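Local coordinates for Poly(A) RNA polymerase protein 2 (Saccharomyces cerevisiae, PDB 3NYB) that polyadenylates RNA, probably at the 3' end, as the catalytic subunit of TRAMP, an RNA surveillance complex, in a heterodimer with the zinc-knuckle protein Air2p, at residues H200-I204 and T205-D209; E223-G226 and K227-Y231; T297-C300 and F301-H304; Y245-K248 and S249-S252; G66-T70 and D71-P75. The protein carries 1 engineered substitution. All coordinates share one frame; numbering follows the deposited sequence.

Interaction 1: H200-I204 and T205-D209; sequences HPRII and TNEID
The carbonyl oxygen of R202 is gripped by two backbone N-H groups from the segment that follows it. I208 N lies 3.0 Å from R202 O, and E207 N makes a weaker bond at the same distance from R202 O. Beside them N206 N binds I203 O at 3.0 Å. This is a Schellman motif closing the short helix 201-204: N206, the first residue to leave helical conformation, has a positive phi (55°), which turns the chain back over the last carbonyls. At the start of the helix H200 is the N-cap, and its ND1 accepts from R202 N at 3.0 Å, the donor tilted out of the imidazole plane. With NE2 bonded to E220 of helix 214-228, both ring nitrogens are held, fixing the rotation of the imidazole. The R202 chain bends at chi2 (-71°) and carries its guanidinium to E207, where NH1 and OE2 form a salt bridge at 3.2 Å. OE2 is met nearly head-on, and the two flat groups stand almost perpendicular (89°), consistent with a single N-H reaching one carboxylate oxygen. The turn borders Protein AIR2: R202 and I208 both pack on Y28 of that chain. The apolar part of the contact has R202 CB 3.9 Å from I208 CB and I203 CG1 against I208 CG2 at 3.4 Å.

Interaction 2: E223-G226 and K227-Y231; sequences ELYG and KNFGY
Backbone hydrogen bonds join E223 and L224 to the following residues near the end of helix 214-228, where a wider pi-type turn at 224-226 interrupts the regular winding. K227 N binds E223 O at 3.0 Å. L224 O takes two donors, N228 N at 3.2 Å and F229 N at 2.9 Å; the second arrives close to the line of the carbonyl bond, whereas the first comes from above its plane. The side-chain hydrogen bond of the contact comes from Y231, whose OH donates to Y225 O over 2.7 Å, lying in the carbonyl plane on a lone pair. The acceptor lies at the edge of the Y231 ring, near its plane, and the bond ties the loop back to the helix. Charge plays a looser part here. E223 OE1 and K227 NZ are 4.4 Å apart, beyond a salt bridge, and any attraction is probably weak, while E223 OE2 is paired with R26 of the Protein AIR2 chain. Apolar packing fills the rest. F229, with CG anti to its own N (chi1 -170°), runs alongside Y225 in the same direction, their rings inclined at 48° with centroids 5.7 Å apart. The far end of Y225 is fixed by its OH on L192 O of helix 186-198, and Y50 of the Protein AIR2 chain covers L224, N228 and F229. Between the two side chains, L224 CD1 meets F229 CD1 at 3.9 Å.

Interaction 3: T297-C300 and F301-H304; sequences TNRC and FELH
R299 and E302, one helical turn apart, form a salt bridge in which NH1 of R299 donates to OE1 of E302 at 3.1 Å. The carboxylate oxygen lies in the guanidinium plane, but the donor meets it from above the carboxylate, and the two planes are 62° apart. L303 covers one face of the guanidinium, with CD2 above its centre, and CD1 of L303 is 4.0 Å from R299 NE. This cover follows from the shape of the arginine: its chain leaves anti to the backbone N (chi1 180°) and then bends at chi2 (57°), which brings the guanidinium to E302 OE1 with L303 against one face. On another side of the helix the F301 ring lies beneath T297 O, which stands over one face near the rim, with CD1 of F301 3.2 Å from T297 O. The backbone positions these groups through regular alpha-helical bonds, F301 N to T297 O and L303 N to R299 O at 3.0 Å each, and E302 N to N298 O at 2.9 Å. Further out, R299 NH2 is bonded to S315 O, which fixes the far side of the guanidinium, and N298 OD1 accepts from R20 of the Protein AIR2 chain. In the fold this is the last part of helix 282-304: C300 and L303 pack on I17 of helix 17-31, R299 and L303 touch I316 in a loop, and W25 of the Protein AIR2 chain covers T297 and C300.

Interaction 4: Y245-K248 and S249-S252; sequences YFPK and STWS
P247 O is satisfied twice by T250. T250 N comes from above the carbonyl plane, 3.1 Å from P247 O, and the hydroxyl donates in that plane, also with 3.1 Å between T250 OG1 and P247 O. The hydroxyl can reach because OG1 stands between the backbone N and the carbonyl carbon (chi1 83°), which folds it back over the turn. The next carbonyl, K248 O, accepts from W251 N at 2.8 Å, and these bonds wind the chain into a short 3-10 turn directly after strand 243-247. The amino group of K248 is satisfied beyond the turn, chiefly by Y231 O, with D232 O and S262 O as weak partners. W251 NE1 likewise finds a weak acceptor in E271 O. Beside these bonds the aromatic residues meet as an offset edge-to-face pair: the edge of F246 points at one face of the W251 six-membered ring, planes 67° apart and centroids separated by 5.3 Å. F246 CE1 comes over CE3 of W251 at 3.4 Å. CG2 of T250 lies against the P247 ring, 3.8 Å from P247 CD. The turn leads away from the end of strand 243-247, the second strand of a two-stranded antiparallel hairpin: F246 and K248 are backbone-bonded to A235 and D233 on the side of the partner strand 234-238, while F246 and W251 both rest on Q266 of strand 266-267.

Interaction 5: G66-T70 and D71-P75; sequences GSYST and DLYLP
L72 N returns to S67 O at 3.0 Å, on a lone pair in the carbonyl plane, and so closes a loop in which residues 67-69 keep helical backbone angles without regular helical bonds. T70 OG1 shares the same acceptor, donating to S67 O at 3.2 Å from above its plane. The preceding carbonyl, G66 O, is held by three donors: S69 N, T70 N and the hydroxyl of S69. Across this loop the tyrosines Y68 and Y73 make an offset stack, nearly parallel at 14° and with centroids 3.9 Å apart. The side chains themselves run at about a right angle to one another, with the Y73 CG end of its ring over the middle of the Y68 face. Y73 CB also adds a CH-pi contact, 3.7 Å from the Y68 ring centroid. Y73 takes chi1 near 65°, its CG lying between the backbone N and carbonyl carbon, and this folds the ring back over Y68. Each phenol is fixed at its far end, Y68 OH by S77 O and Y73 OH by R42. A water 3.0 Å from Y68 O and 3.1 Å from D71 OD2 probably bridges the two. T70 packs on helix 145-155. The loop links strand 62-65 to strand 79-83 in the palm domain, and its Gly-Ser start is consistent with the signature of the DNA polymerase beta-like nucleotidyltransferases, in which such a loop leads to the metal-binding aspartates and lies beside the nucleotide site.

In the fold
Interactions 1 to 4 lie in the helical part of the chain and its hairpin, all within reach of Protein AIR2, whereas interaction 5 is the palm loop and touches no other protein chain of the assembly. Interaction 2 touches interaction 4: Y231 O is 2.7 Å from K248 NZ, a probable hydrogen bond, and F229 CE1 packs on Y245 CE1 at 4.0 Å. Interactions 1 and 3 each approach interaction 2 to about 7 Å between nearest atoms without touching. Interaction 5, expected from its family signature to border the active site, has its centre about 27 Å from those of interactions 1 and 2, 31 Å from interaction 3 and 32 Å from interaction 4, well away from the four AIR2-facing contacts.

Interaction 1: H200-I204 and T205-D209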
# COMPACT_ATOMS: atom_id res chain seq x y z
N HIS A 200 -10.57 -12.10 3.86
CA HIS A 200 -11.43 -12.12 2.69
C HIS A 200 -12.07 -13.50 2.61
O HIS A 200 -11.37 -14.51 2.67
CB HIS A 200 -10.58 -11.84 1.45
CG HIS A 200 -11.34 -11.92 0.16
ND1 HIS A 200 -11.81 -13.10 -0.36
CD2 HIS A 200 -11.67 -10.96 -0.74
CE1 HIS A 200 -12.42 -12.87 -1.51
NE2 HIS A 200 -12.34 -11.57 -1.76
N PRO A 201 -13.40 -13.54 2.48
CA PRO A 201 -14.22 -14.76 2.51
C PRO A 201 -13.58 -15.95 1.79
O PRO A 201 -13.58 -17.07 2.31
CB PRO A 201 -15.50 -14.34 1.79
CG PRO A 201 -15.62 -12.88 2.10
CD PRO A 201 -14.22 -12.34 2.21
N ARG A 202 -13.02 -15.72 0.60
CA ARG A 202 -12.46 -16.79 -0.20
C ARG A 202 -11.06 -17.14 0.25
O ARG A 202 -10.48 -18.13 -0.18
CB ARG A 202 -12.43 -16.40 -1.67
CG ARG A 202 -13.77 -15.99 -2.23
CD ARG A 202 -14.69 -17.19 -2.35
NE ARG A 202 -15.83 -16.91 -3.21
CZ ARG A 202 -16.46 -17.84 -3.93
NH1 ARG A 202 -16.04 -19.09 -3.90
NH2 ARG A 202 -17.49 -17.50 -4.68
N ILE A 203 -10.51 -16.30 1.13
CA ILE A 203 -9.13 -16.46 1.57
C ILE A 203 -9.01 -17.12 2.94
O ILE A 203 -8.17 -18.00 3.13
CB ILE A 203 -8.38 -15.12 1.59
CG1 ILE A 203 -8.09 -14.67 0.15
CG2 ILE A 203 -7.09 -15.24 2.39
CD1 ILE A 203 -7.58 -13.26 0.05
N ILE A 204 -9.83 -16.71 3.90
CA ILE A 204 -9.82 -17.36 5.20
C ILE A 204 -10.33 -18.79 5.06
O ILE A 204 -9.97 -19.67 5.84
CB ILE A 204 -10.66 -16.61 6.26
CG1 ILE A 204 -11.21 -15.31 5.68
CG2 ILE A 204 -9.85 -16.39 7.54
CD1 ILE A 204 -12.63 -15.44 5.21
N THR A 205 -11.15 -19.03 4.04
CA THR A 205 -11.66 -20.37 3.77
C THR A 205 -10.68 -21.20 2.95
O THR A 205 -10.96 -22.34 2.60
CB THR A 205 -13.02 -20.34 3.05
OG1 THR A 205 -12.88 -19.62 1.82
CG2 THR A 205 -14.07 -19.66 3.91
N ASN A 206 -9.53 -20.60 2.64
CA ASN A 206 -8.48 -21.23 1.84
C ASN A 206 -8.99 -21.73 0.49
O ASN A 206 -8.45 -22.68 -0.08
CB ASN A 206 -7.82 -22.37 2.60
CG ASN A 206 -6.87 -21.88 3.68
OD1 ASN A 206 -5.79 -21.37 3.39
ND2 ASN A 206 -7.26 -22.05 4.94
N GLU A 207 -10.01 -21.06 -0.03
CA GLU A 207 -10.62 -21.46 -1.29
C GLU A 207 -9.85 -20.93 -2.48
O GLU A 207 -9.85 -21.53 -3.55
CB GLU A 207 -12.06 -20.97 -1.34
CG GLU A 207 -12.95 -21.58 -0.28
CD GLU A 207 -14.33 -20.97 -0.29
OE1 GLU A 207 -15.10 -21.22 0.67
OE2 GLU A 207 -14.65 -20.24 -1.25
N ILE A 208 -9.21 -19.78 -2.28
CA ILE A 208 -8.57 -19.03 -3.35
C ILE A 208 -7.08 -18.92 -3.09
O ILE A 208 -6.63 -18.94 -1.94
CB ILE A 208 -9.17 -17.61 -3.41
CG1 ILE A 208 -9.22 -17.07 -4.83
CG2 ILE A 208 -8.39 -16.65 -2.55
CD1 ILE A 208 -9.56 -15.61 -4.84
N ASP A 209 -6.30 -18.83 -4.17
CA ASP A 209 -4.88 -18.52 -4.07
C ASP A 209 -4.62 -17.10 -4.57
O ASP A 209 -4.75 -16.82 -5.77
CB ASP A 209 -4.07 -19.54 -4.86
CG ASP A 209 -4.95 -20.46 -5.70
OD1 ASP A 209 -6.03 -20.03 -6.17
OD2 ASP A 209 -4.55 -21.63 -5.89

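Interaction 2: E223-G226 and K227-Y231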
# COMPACT_ATOMS: atom_id res chain seq x y z
N GLU A 223 -12.54 -1.48 -3.49
CA GLU A 223 -13.96 -1.52 -3.21
C GLU A 223 -14.20 -1.46 -1.71
O GLU A 223 -15.04 -0.71 -1.22
CB GLU A 223 -14.56 -2.80 -3.77
CG GLU A 223 -16.01 -3.01 -3.44
CD GLU A 223 -16.52 -4.35 -3.90
OE1 GLU A 223 -17.51 -4.37 -4.66
OE2 GLU A 223 -15.91 -5.37 -3.52
N LEU A 224 -13.44 -2.26 -0.98
CA LEU A 224 -13.56 -2.27 0.47
C LEU A 224 -13.24 -0.90 1.03
O LEU A 224 -14.08 -0.28 1.68
CB LEU A 224 -12.62 -3.32 1.07
CG LEU A 224 -12.78 -3.56 2.57
CD1 LEU A 224 -11.99 -2.55 3.35
CD2 LEU A 224 -14.25 -3.49 2.96
N TYR A 225 -12.04 -0.42 0.75
CA TYR A 225 -11.53 0.80 1.36
C TYR A 225 -11.98 2.07 0.64
O TYR A 225 -11.68 3.17 1.08
CB TYR A 225 -10.01 0.77 1.46
CG TYR A 225 -9.49 -0.32 2.37
CD1 TYR A 225 -9.81 -0.33 3.72
CD2 TYR A 225 -8.68 -1.33 1.88
CE1 TYR A 225 -9.33 -1.31 4.56
CE2 TYR A 225 -8.20 -2.33 2.72
CZ TYR A 225 -8.53 -2.31 4.06
OH TYR A 225 -8.07 -3.29 4.90
N GLY A 226 -12.70 1.91 -0.46
CA GLY A 226 -13.18 3.06 -1.19
C GLY A 226 -14.67 3.31 -1.02
O GLY A 226 -15.12 4.45 -1.12
N LYS A 227 -15.43 2.26 -0.74
CA LYS A 227 -16.89 2.35 -0.77
C LYS A 227 -17.60 1.90 0.50
O LYS A 227 -18.70 2.36 0.77
CB LYS A 227 -17.44 1.58 -1.97
CG LYS A 227 -17.11 2.21 -3.32
CD LYS A 227 -17.33 1.25 -4.48
CE LYS A 227 -18.80 0.90 -4.67
NZ LYS A 227 -18.98 -0.28 -5.58
N ASN A 228 -16.98 1.01 1.27
CA ASN A 228 -17.70 0.34 2.35
C ASN A 228 -17.12 0.49 3.74
O ASN A 228 -17.86 0.40 4.72
CB ASN A 228 -17.83 -1.14 2.04
CG ASN A 228 -18.36 -1.40 0.66
OD1 ASN A 228 -19.33 -0.78 0.23
ND2 ASN A 228 -17.71 -2.30 -0.06
N PHE A 229 -15.82 0.69 3.85
CA PHE A 229 -15.20 0.65 5.17
C PHE A 229 -15.75 1.76 6.07
O PHE A 229 -15.77 2.93 5.69
CB PHE A 229 -13.68 0.69 5.09
CG PHE A 229 -12.99 0.43 6.40
CD1 PHE A 229 -12.70 -0.86 6.80
CD2 PHE A 229 -12.65 1.47 7.24
CE1 PHE A 229 -12.07 -1.11 8.01
CE2 PHE A 229 -12.02 1.24 8.46
CZ PHE A 229 -11.73 -0.06 8.84
N GLY A 230 -16.21 1.37 7.26
CA GLY A 230 -16.76 2.33 8.21
C GLY A 230 -15.66 3.12 8.89
O GLY A 230 -15.34 2.88 10.05
N TYR A 231 -15.08 4.06 8.16
CA TYR A 231 -13.99 4.86 8.68
C TYR A 231 -14.35 5.54 9.99
O TYR A 231 -13.55 5.58 10.92
CB TYR A 231 -13.56 5.91 7.65
CG TYR A 231 -12.76 5.30 6.54
CD1 TYR A 231 -11.38 5.15 6.67
CD2 TYR A 231 -13.37 4.85 5.38
CE1 TYR A 231 -10.64 4.59 5.66
CE2 TYR A 231 -12.63 4.28 4.36
CZ TYR A 231 -11.27 4.15 4.51
OH TYR A 231 -10.51 3.58 3.51

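Interaction 3: T297-C300 and F301-H304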
# COMPACT_ATOMS: atom_id res chain seq x y z
N THR A 297 -12.98 -1.21 -12.90
CA THR A 297 -14.20 -1.91 -13.25
C THR A 297 -14.76 -1.42 -14.59
O THR A 297 -15.16 -2.23 -15.43
CB THR A 297 -15.28 -1.78 -12.16
OG1 THR A 297 -15.69 -0.42 -12.05
CG2 THR A 297 -14.73 -2.26 -10.83
N ASN A 298 -14.79 -0.11 -14.78
CA ASN A 298 -15.28 0.45 -16.04
C ASN A 298 -14.46 -0.06 -17.20
O ASN A 298 -15.00 -0.45 -18.23
CB ASN A 298 -15.23 1.98 -16.03
CG ASN A 298 -16.38 2.59 -15.29
OD1 ASN A 298 -17.41 1.94 -15.08
ND2 ASN A 298 -16.22 3.83 -14.87
N ARG A 299 -13.15 -0.06 -17.01
CA ARG A 299 -12.21 -0.56 -17.99
C ARG A 299 -12.49 -2.02 -18.33
O ARG A 299 -12.55 -2.40 -19.50
CB ARG A 299 -10.78 -0.39 -17.47
CG ARG A 299 -9.68 -0.88 -18.39
CD ARG A 299 -9.73 -0.20 -19.74
NE ARG A 299 -8.44 -0.21 -20.41
CZ ARG A 299 -8.18 0.47 -21.51
NH1 ARG A 299 -9.13 1.20 -22.07
NH2 ARG A 299 -6.96 0.42 -22.06
N CYS A 300 -12.66 -2.84 -17.30
CA CYS A 300 -12.98 -4.25 -17.51
C CYS A 300 -14.23 -4.43 -18.37
O CYS A 300 -14.24 -5.23 -19.30
CB CYS A 300 -13.12 -4.97 -16.18
SG CYS A 300 -11.55 -5.26 -15.34
N PHE A 301 -15.29 -3.68 -18.07
CA PHE A 301 -16.49 -3.75 -18.88
C PHE A 301 -16.13 -3.38 -20.32
O PHE A 301 -16.46 -4.11 -21.26
CB PHE A 301 -17.58 -2.80 -18.36
CG PHE A 301 -18.06 -3.13 -16.98
CD1 PHE A 301 -18.28 -2.11 -16.06
CD2 PHE A 301 -18.30 -4.43 -16.59
CE1 PHE A 301 -18.73 -2.40 -14.78
CE2 PHE A 301 -18.74 -4.72 -15.32
CZ PHE A 301 -18.96 -3.71 -14.41
N GLU A 302 -15.44 -2.26 -20.47
CA GLU A 302 -15.07 -1.72 -21.78
C GLU A 302 -14.33 -2.71 -22.68
O GLU A 302 -14.52 -2.70 -23.89
CB GLU A 302 -14.23 -0.45 -21.61
CG GLU A 302 -13.82 0.19 -22.93
CD GLU A 302 -12.82 1.32 -22.75
OE1 GLU A 302 -12.19 1.40 -21.68
OE2 GLU A 302 -12.67 2.13 -23.69
N LEU A 303 -13.49 -3.56 -22.09
CA LEU A 303 -12.71 -4.52 -22.88
C LEU A 303 -13.48 -5.82 -23.13
O LEU A 303 -13.46 -6.35 -24.24
CB LEU A 303 -11.36 -4.82 -22.21
CG LEU A 303 -10.41 -3.63 -22.00
CD1 LEU A 303 -9.23 -4.04 -21.16
CD2 LEU A 303 -9.95 -3.03 -23.33
N HIS A 304 -14.14 -6.32 -22.10
CA HIS A 304 -14.94 -7.54 -22.21
C HIS A 304 -16.09 -7.39 -23.20
O HIS A 304 -16.82 -8.34 -23.46
CB HIS A 304 -15.48 -7.95 -20.84
CG HIS A 304 -16.20 -9.27 -20.84
ND1 HIS A 304 -15.55 -10.47 -20.68
CD2 HIS A 304 -17.51 -9.57 -20.96
CE1 HIS A 304 -16.43 -11.46 -20.72
NE2 HIS A 304 -17.63 -10.93 -20.89

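Interaction 4: Y245-K248 and S249-S252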
# COMPACT_ATOMS: atom_id res chain seq x y z
N TYR A 245 -10.87 -6.06 13.37
CA TYR A 245 -11.56 -4.79 13.50
C TYR A 245 -12.08 -4.64 14.93
O TYR A 245 -12.48 -5.62 15.55
CB TYR A 245 -12.78 -4.69 12.57
CG TYR A 245 -12.51 -4.88 11.10
CD1 TYR A 245 -11.27 -4.63 10.55
CD2 TYR A 245 -13.54 -5.26 10.25
CE1 TYR A 245 -11.04 -4.79 9.19
CE2 TYR A 245 -13.33 -5.42 8.89
CZ TYR A 245 -12.08 -5.19 8.36
OH TYR A 245 -11.88 -5.36 7.01
N PHE A 246 -12.06 -3.42 15.45
CA PHE A 246 -12.80 -3.13 16.66
C PHE A 246 -13.43 -1.75 16.59
O PHE A 246 -12.89 -0.86 15.93
CB PHE A 246 -11.95 -3.31 17.93
CG PHE A 246 -10.67 -2.52 17.95
CD1 PHE A 246 -10.63 -1.25 18.47
CD2 PHE A 246 -9.49 -3.08 17.47
CE1 PHE A 246 -9.45 -0.53 18.51
CE2 PHE A 246 -8.31 -2.37 17.50
CZ PHE A 246 -8.29 -1.09 18.02
N PRO A 247 -14.59 -1.56 17.24
CA PRO A 247 -15.31 -0.29 17.15
C PRO A 247 -14.55 0.82 17.87
O PRO A 247 -13.92 0.56 18.90
CB PRO A 247 -16.65 -0.58 17.85
CG PRO A 247 -16.69 -2.08 18.04
CD PRO A 247 -15.27 -2.51 18.13
N LYS A 248 -14.59 2.03 17.34
CA LYS A 248 -13.87 3.14 17.94
C LYS A 248 -14.27 3.28 19.40
O LYS A 248 -13.43 3.51 20.27
CB LYS A 248 -14.16 4.44 17.20
CG LYS A 248 -13.82 4.42 15.72
CD LYS A 248 -12.32 4.52 15.49
CE LYS A 248 -12.00 4.51 14.01
NZ LYS A 248 -12.32 5.81 13.35
N SER A 249 -15.57 3.12 19.64
CA SER A 249 -16.17 3.36 20.95
C SER A 249 -15.54 2.54 22.08
O SER A 249 -15.61 2.94 23.24
CB SER A 249 -17.67 3.09 20.88
OG SER A 249 -17.95 1.99 20.03
N THR A 250 -14.91 1.42 21.73
CA THR A 250 -14.26 0.57 22.73
C THR A 250 -12.82 0.99 22.98
O THR A 250 -12.24 0.66 24.02
CB THR A 250 -14.28 -0.92 22.31
OG1 THR A 250 -13.21 -1.19 21.40
CG2 THR A 250 -15.61 -1.28 21.66
N TRP A 251 -12.23 1.71 22.03
CA TRP A 251 -10.87 2.20 22.19
C TRP A 251 -10.90 3.45 23.05
O TRP A 251 -10.98 4.57 22.53
CB TRP A 251 -10.21 2.52 20.85
CG TRP A 251 -8.70 2.54 20.90
CD1 TRP A 251 -7.93 2.57 22.02
CD2 TRP A 251 -7.80 2.55 19.78
NE1 TRP A 251 -6.60 2.59 21.67
CE2 TRP A 251 -6.49 2.58 20.32
CE3 TRP A 251 -7.97 2.54 18.40
CZ2 TRP A 251 -5.36 2.60 19.49
CZ3 TRP A 251 -6.84 2.56 17.59
CH2 TRP A 251 -5.56 2.59 18.14
N SER A 252 -10.86 3.26 24.36
CA SER A 252 -11.00 4.36 25.31
C SER A 252 -9.77 5.27 25.30
O SER A 252 -9.87 6.47 25.54
CB SER A 252 -11.25 3.82 26.71
OG SER A 252 -12.25 2.81 26.69

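Interaction 5: G66-T70 and D71-P75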
# COMPACT_ATOMS: atom_id res chain seq x y z
N GLY A 66 13.79 -0.48 5.72
CA GLY A 66 12.53 -0.01 5.17
C GLY A 66 12.21 -0.59 3.81
O GLY A 66 12.54 -1.74 3.51
N SER A 67 11.54 0.21 2.98
CA SER A 67 11.09 -0.23 1.67
C SER A 67 12.15 -1.00 0.90
O SER A 67 11.83 -1.92 0.14
CB SER A 67 10.64 0.97 0.84
OG SER A 67 9.46 1.53 1.39
N TYR A 68 13.42 -0.63 1.08
CA TYR A 68 14.48 -1.21 0.26
C TYR A 68 15.07 -2.51 0.79
O TYR A 68 15.75 -3.21 0.05
CB TYR A 68 15.58 -0.18 -0.05
CG TYR A 68 15.29 0.71 -1.26
CD1 TYR A 68 15.83 0.42 -2.51
CD2 TYR A 68 14.49 1.85 -1.14
CE1 TYR A 68 15.58 1.22 -3.62
CE2 TYR A 68 14.23 2.67 -2.24
CZ TYR A 68 14.78 2.35 -3.48
OH TYR A 68 14.53 3.15 -4.58
N SER A 69 14.81 -2.85 2.05
CA SER A 69 15.30 -4.12 2.63
C SER A 69 14.23 -5.20 2.56
O SER A 69 14.53 -6.38 2.53
CB SER A 69 15.78 -3.93 4.08
OG SER A 69 14.79 -3.28 4.85
N THR A 70 12.98 -4.76 2.55
CA THR A 70 11.90 -5.54 2.00
C THR A 70 12.01 -5.16 0.55
O THR A 70 13.00 -4.54 0.15
CB THR A 70 10.53 -5.13 2.58
OG1 THR A 70 10.20 -3.79 2.20
CG2 THR A 70 10.56 -5.19 4.10
N ASP A 71 11.04 -5.48 -0.28
CA ASP A 71 11.09 -4.96 -1.64
C ASP A 71 9.78 -4.29 -1.94
O ASP A 71 9.05 -4.69 -2.84
CB ASP A 71 11.42 -6.07 -2.63
CG ASP A 71 12.89 -6.41 -2.64
OD1 ASP A 71 13.67 -5.71 -3.34
OD2 ASP A 71 13.27 -7.39 -1.96
N LEU A 72 9.48 -3.26 -1.14
CA LEU A 72 8.21 -2.56 -1.21
C LEU A 72 8.45 -1.13 -1.65
O LEU A 72 7.64 -0.24 -1.39
CB LEU A 72 7.52 -2.60 0.15
CG LEU A 72 7.29 -3.96 0.80
CD1 LEU A 72 6.40 -3.84 2.03
CD2 LEU A 72 6.67 -4.92 -0.18
N TYR A 73 9.57 -0.90 -2.34
CA TYR A 73 9.95 0.44 -2.75
C TYR A 73 9.56 0.73 -4.19
O TYR A 73 9.68 -0.13 -5.06
CB TYR A 73 11.45 0.63 -2.58
CG TYR A 73 12.26 -0.24 -3.49
CD1 TYR A 73 12.64 0.19 -4.76
CD2 TYR A 73 12.63 -1.52 -3.10
CE1 TYR A 73 13.38 -0.63 -5.60
CE2 TYR A 73 13.37 -2.35 -3.94
CZ TYR A 73 13.74 -1.89 -5.18
OH TYR A 73 14.48 -2.71 -6.00
N LEU A 74 9.09 1.94 -4.45
CA LEU A 74 8.92 2.40 -5.82
C LEU A 74 10.26 2.95 -6.37
O LEU A 74 10.98 3.68 -5.68
CB LEU A 74 7.82 3.45 -5.92
CG LEU A 74 6.37 3.08 -5.61
CD1 LEU A 74 5.45 4.28 -5.85
CD2 LEU A 74 5.93 1.89 -6.44
N PRO A 75 10.59 2.59 -7.61
CA PRO A 75 11.84 3.06 -8.22
C PRO A 75 11.95 4.59 -8.15
O PRO A 75 10.95 5.28 -8.36
CB PRO A 75 11.72 2.60 -9.67
CG PRO A 75 10.78 1.43 -9.60
CD PRO A 75 9.79 1.78 -8.54
O HOH W 1 15.77 -6.14 -0.71